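Local coordinates for protein putative phosphosugar isomerase (Silicibacter pomeroyi DSS-3, PDB 3FJ1) that is a putative phosphosugar isomerase with two SIS domains that probably binds carbohydrate derivatives, its reaction not being established, at residues I193-E197 against R295-V300; T186-A190 against H299-G303. All coordinates share one frame; numbering follows the deposited sequence.

Contact 1: residues I193-E197 against R295-V300; sequences IDWPE and RVLEHV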
loop_
_atom_site.group_PDB
_atom_site.type_symbol
_atom_site.label_atom_id
_atom_site.label_comp_id
_atom_site.label_asym_id
_atom_site.label_seq_id
_atom_site.Cartn_x
_atom_site.Cartn_y
_atom_site.Cartn_z
ATOM N N ILE A 193 -22.246 19.228 4.084
ATOM C CA ILE A 193 -21.393 19.825 3.074
ATOM C C ILE A 193 -21.397 18.861 1.872
ATOM O O ILE A 193 -21.346 17.631 2.073
ATOM C CB ILE A 193 -19.958 19.975 3.597
ATOM C CG1 ILE A 193 -19.939 21.011 4.732
ATOM C CG2 ILE A 193 -19.004 20.329 2.444
ATOM C CD1 ILE A 193 -18.659 21.050 5.517
ATOM N N ASP A 194 -21.573 19.384 0.656
ATOM C CA ASP A 194 -21.542 18.495 -0.508
ATOM C C ASP A 194 -20.795 19.034 -1.721
ATOM O O ASP A 194 -20.850 18.452 -2.788
ATOM C CB ASP A 194 -22.938 17.939 -0.826
ATOM C CG ASP A 194 -23.929 18.995 -1.208
ATOM O OD1 ASP A 194 -23.521 20.086 -1.667
ATOM O OD2 ASP A 194 -25.138 18.693 -1.112
ATOM N N TRP A 195 -20.041 20.114 -1.519
ATOM C CA TRP A 195 -19.069 20.595 -2.509
ATOM C C TRP A 195 -19.576 20.675 -3.942
ATOM O O TRP A 195 -18.989 20.058 -4.847
ATOM C CB TRP A 195 -17.774 19.753 -2.466
ATOM C CG TRP A 195 -17.049 19.757 -1.150
ATOM C CD1 TRP A 195 -17.010 20.776 -0.242
ATOM C CD2 TRP A 195 -16.192 18.725 -0.624
ATOM N NE1 TRP A 195 -16.233 20.434 0.814
ATOM C CE2 TRP A 195 -15.699 19.187 0.608
ATOM C CE3 TRP A 195 -15.786 17.471 -1.084
ATOM C CZ2 TRP A 195 -14.833 18.424 1.416
ATOM C CZ3 TRP A 195 -14.950 16.716 -0.287
ATOM C CH2 TRP A 195 -14.478 17.200 0.957
ATOM N N PRO A 196 -20.606 21.498 -4.178
ATOM C CA PRO A 196 -21.205 21.621 -5.529
ATOM C C PRO A 196 -20.218 21.955 -6.661
ATOM O O PRO A 196 -20.359 21.446 -7.768
ATOM C CB PRO A 196 -22.256 22.733 -5.363
ATOM C CG PRO A 196 -21.941 23.415 -4.083
ATOM C CD PRO A 196 -21.236 22.417 -3.201
ATOM N N GLU A 197 -19.243 22.800 -6.368
ATOM C CA GLU A 197 -18.208 23.182 -7.331
ATOM C C GLU A 197 -17.391 21.960 -7.783
ATOM O O GLU A 197 -17.031 21.862 -8.950
ATOM C CB GLU A 197 -17.314 24.284 -6.759
ATOM C CG GLU A 197 -16.494 23.898 -5.497
ATOM C CD GLU A 197 -17.333 23.715 -4.192
ATOM O OE1 GLU A 197 -18.556 23.917 -4.163
ATOM O OE2 GLU A 197 -16.769 23.384 -3.198
ATOM N N ARG A 295 -8.713 26.015 -4.942
ATOM C CA ARG A 295 -9.970 26.453 -4.355
ATOM C C ARG A 295 -10.133 25.872 -2.959
ATOM O O ARG A 295 -9.772 24.707 -2.752
ATOM C CB ARG A 295 -11.147 26.046 -5.259
ATOM C CG ARG A 295 -11.072 26.693 -6.643
ATOM C CD ARG A 295 -12.296 26.403 -7.508
ATOM N NE ARG A 295 -13.547 26.979 -6.993
ATOM C CZ ARG A 295 -14.738 26.842 -7.588
ATOM N NH1 ARG A 295 -14.845 26.140 -8.722
ATOM N NH2 ARG A 295 -15.828 27.401 -7.051
ATOM N N VAL A 296 -10.637 26.672 -2.007
ATOM C CA VAL A 296 -10.878 26.182 -0.639
ATOM C C VAL A 296 -12.180 25.412 -0.593
ATOM O O VAL A 296 -13.221 25.909 -1.046
ATOM C CB VAL A 296 -10.938 27.324 0.404
ATOM C CG1 VAL A 296 -11.309 26.773 1.766
ATOM C CG2 VAL A 296 -9.604 28.092 0.411
ATOM N N LEU A 297 -12.128 24.176 -0.086
ATOM C CA LEU A 297 -13.336 23.393 0.097
ATOM C C LEU A 297 -13.847 23.586 1.507
ATOM O O LEU A 297 -13.073 23.549 2.478
ATOM C CB LEU A 297 -13.102 21.899 -0.102
ATOM C CG LEU A 297 -12.851 21.387 -1.512
ATOM C CD1 LEU A 297 -12.254 19.958 -1.430
ATOM C CD2 LEU A 297 -14.111 21.440 -2.360
ATOM N N GLU A 298 -15.154 23.739 1.608
ATOM C CA GLU A 298 -15.832 23.857 2.891
ATOM C C GLU A 298 -15.501 22.640 3.750
ATOM O O GLU A 298 -15.578 21.526 3.258
ATOM C CB GLU A 298 -17.322 23.894 2.642
ATOM C CG GLU A 298 -18.063 24.490 3.761
ATOM C CD GLU A 298 -19.527 24.713 3.455
ATOM O OE1 GLU A 298 -19.945 24.749 2.276
ATOM O OE2 GLU A 298 -20.255 24.853 4.445
ATOM N N HIS A 299 -15.101 22.857 5.007
ATOM C CA HIS A 299 -14.784 21.749 5.912
ATOM C C HIS A 299 -14.958 22.074 7.393
ATOM O O HIS A 299 -14.971 23.246 7.808
ATOM C CB HIS A 299 -13.337 21.261 5.681
ATOM C CG HIS A 299 -12.311 22.318 5.936
ATOM N ND1 HIS A 299 -12.059 23.341 5.042
ATOM C CD2 HIS A 299 -11.538 22.558 7.014
ATOM C CE1 HIS A 299 -11.149 24.147 5.556
ATOM N NE2 HIS A 299 -10.804 23.690 6.749
ATOM N N VAL A 300 -15.043 21.012 8.193
ATOM C CA VAL A 300 -15.227 21.156 9.626
ATOM C C VAL A 300 -14.059 20.542 10.404
ATOM O O VAL A 300 -13.777 19.345 10.273
ATOM C CB VAL A 300 -16.555 20.513 10.082
ATOM C CG1 VAL A 300 -16.801 20.847 11.550
ATOM C CG2 VAL A 300 -17.748 20.952 9.186
HETATM O O HOH W 1 -16.782 24.311 -0.732
HETATM O O HOH W 2 -13.989 25.255 -3.676
#
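Trp195 turns its CG away from its own carbonyl carbon (chi1 -60°), and Leu297 does the same across the contact. The indole and the leucine then meet at about a right angle. Leu297 CD2 sits over one face of the five-membered ring, 3.6 Å from its centroid, in a CH-pi contact. The indole edge carries the polar link. Trp195 NE1 donates to Glu298 O at 2.8 Å, with an N-H...O angle of 162°. The acceptor lies almost in the ring plane, and the N-H reaches it on a lone pair. This bond helps fix the rotation of the buried indole and pairs its one polar atom.

Beside it, Ile193 CG2 rests 3.7 Å from Glu298 O. Ile193 CD1 continues to Val300 CG2, and CG1 lies against the Glu298 carboxylate end. Glu197 bends at chi2 and brings OE2 against Leu297 CD2. One water takes the Glu298 N-H and donates to Glu197 OE2 at 2.6 Å, so the carboxylate reaches the backbone indirectly. Arg295 lays a face of its guanidinium on the Glu197 CB and CG methylenes, with NH2 3.5 Å from CB. Their charged atoms do not touch, the nearest pair being Glu197 OE1 and Arg295 NH2 at 5.3 Å.

Met319 and Ser315 of helix 308-326 and Leu258 of strand 257-259 also touch the indole. Trp195 is the N-cap residue of helix 196-204. The contact thus joins the start of that helix to edge strand 295-296 and the loop after it, in the three-layer alpha-beta-alpha sandwich of a SIS domain, built on a parallel sheet.

Contact 2: residues T186-A190 against H299-G303; sequences TLAAA and HVRSG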
loop_
_atom_site.group_PDB
_atom_site.type_symbol
_atom_site.label_atom_id
_atom_site.label_comp_id
_atom_site.label_asym_id
_atom_site.label_seq_id
_atom_site.Cartn_x
_atom_site.Cartn_y
_atom_site.Cartn_z
ATOM N N THR A 186 -19.434 17.307 15.143
ATOM C CA THR A 186 -18.541 17.609 14.037
ATOM C C THR A 186 -19.006 16.907 12.772
ATOM O O THR A 186 -19.044 17.519 11.692
ATOM C CB THR A 186 -17.090 17.176 14.385
ATOM O OG1 THR A 186 -16.664 17.852 15.576
ATOM C CG2 THR A 186 -16.093 17.525 13.248
ATOM N N LEU A 187 -19.360 15.621 12.895
ATOM C CA LEU A 187 -19.710 14.823 11.712
ATOM C C LEU A 187 -21.078 15.169 11.179
ATOM O O LEU A 187 -21.314 15.081 9.960
ATOM C CB LEU A 187 -19.577 13.319 11.973
ATOM C CG LEU A 187 -18.131 12.890 12.322
ATOM C CD1 LEU A 187 -18.045 11.363 12.531
ATOM C CD2 LEU A 187 -17.098 13.355 11.285
ATOM N N ALA A 188 -21.964 15.593 12.072
ATOM C CA ALA A 188 -23.282 16.068 11.653
ATOM C C ALA A 188 -23.066 17.269 10.720
ATOM O O ALA A 188 -23.604 17.306 9.616
ATOM C CB ALA A 188 -24.124 16.457 12.840
ATOM N N ALA A 189 -22.257 18.234 11.177
ATOM C CA ALA A 189 -21.903 19.416 10.400
ATOM C C ALA A 189 -21.263 19.014 9.077
ATOM O O ALA A 189 -21.691 19.447 7.987
ATOM C CB ALA A 189 -20.982 20.305 11.222
ATOM N N ALA A 190 -20.222 18.143 9.151
ATOM C CA ALA A 190 -19.574 17.649 7.950
ATOM C C ALA A 190 -20.513 17.014 6.916
ATOM O O ALA A 190 -20.284 17.133 5.716
ATOM C CB ALA A 190 -18.462 16.618 8.350
ATOM N N HIS A 299 -15.101 22.857 5.007
ATOM C CA HIS A 299 -14.784 21.749 5.912
ATOM C C HIS A 299 -14.958 22.074 7.393
ATOM O O HIS A 299 -14.971 23.246 7.808
ATOM C CB HIS A 299 -13.337 21.261 5.681
ATOM C CG HIS A 299 -12.311 22.318 5.936
ATOM N ND1 HIS A 299 -12.059 23.341 5.042
ATOM C CD2 HIS A 299 -11.538 22.558 7.014
ATOM C CE1 HIS A 299 -11.149 24.147 5.556
ATOM N NE2 HIS A 299 -10.804 23.690 6.749
ATOM N N VAL A 300 -15.043 21.012 8.193
ATOM C CA VAL A 300 -15.227 21.156 9.626
ATOM C C VAL A 300 -14.059 20.542 10.404
ATOM O O VAL A 300 -13.777 19.345 10.273
ATOM C CB VAL A 300 -16.555 20.513 10.082
ATOM C CG1 VAL A 300 -16.801 20.847 11.550
ATOM C CG2 VAL A 300 -17.748 20.952 9.186
ATOM N N ARG A 301 -13.358 21.369 11.178
ATOM C CA ARG A 301 -12.288 20.895 12.005
ATOM C C ARG A 301 -12.875 20.248 13.277
ATOM O O ARG A 301 -13.977 20.605 13.715
ATOM C CB ARG A 301 -11.318 22.030 12.326
ATOM C CG ARG A 301 -10.547 22.550 11.131
ATOM C CD ARG A 301 -9.475 21.567 10.699
ATOM N NE ARG A 301 -8.663 21.993 9.565
ATOM C CZ ARG A 301 -8.549 21.341 8.405
ATOM N NH1 ARG A 301 -9.222 20.218 8.148
ATOM N NH2 ARG A 301 -7.725 21.820 7.483
ATOM N N SER A 302 -12.130 19.296 13.834
ATOM C CA SER A 302 -12.619 18.409 14.894
ATOM C C SER A 302 -12.134 18.664 16.330
ATOM O O SER A 302 -12.719 18.122 17.263
ATOM C CB SER A 302 -12.257 16.975 14.521
ATOM O OG SER A 302 -10.892 16.730 14.730
ATOM N N GLY A 303 -11.091 19.473 16.498
ATOM C CA GLY A 303 -10.457 19.660 17.806
ATOM C C GLY A 303 -9.133 18.939 17.985
ATOM O O GLY A 303 -8.406 19.210 18.939
HETATM O O HOH W 3 -14.824 16.410 17.168
#
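Val300 fits against helix 183-191 through both of its methyls, joining this helix to the loop that leads from edge strand 295-296 to helix 308-326 in the second SIS domain. The tight part is apolar. Val300 CG2 lies 3.7 Å from Ala190 N and 3.9 Å from Ala189 CB. The small alanine side chains let the valine come close to the helix backbone. The Ala190 N-H is already used within the helix, donating to Thr186 O. Val300 CG1 meets Thr186 CG2 at 3.8 Å, the two side chains running past each other in opposite directions. Thr186 CG2 points there because it is anti to the backbone N, and it also rests on Arg301 O and Ser302 CA.

The Ser302 end is looser: fewer side-chain atoms touch, and one water spans it. Ser302 CB lies 4.1 Å from Thr186 CG2. Its hydroxyl is hydrogen-bonded to Asp308, the first residue of helix 308-326, and to Thr307 just before it. Arg301 points away from helix 183-191, hydrogen-bonds to Ala261 O and forms a salt bridge with Glu267. The bridging water accepts from Thr186 OG1 at 2.8 Å and donates to Ser302 O at 2.7 Å.

In the fold
Both contacts dock strand 295-296 or the loop after it onto two consecutive helices. Contact 1 uses the start of helix 196-204 and the residues just before it, and contact 2 uses helix 183-191. They share Val300, whose CG2 serves Ile193 in one and the alanines in the other. Contact 1 buries about twice the surface. Its direct bond belongs to the buried indole, with Arg295, Glu197 and Glu298 adding charged groups beside it; Arg295 and Glu298 are exposed. Contact 2 is nearer the chain centre and uses small side chains. There a water bridges buried Thr186 and Ser302, while Val300 and Ala189 are partly exposed. Helix 308-326 touches both.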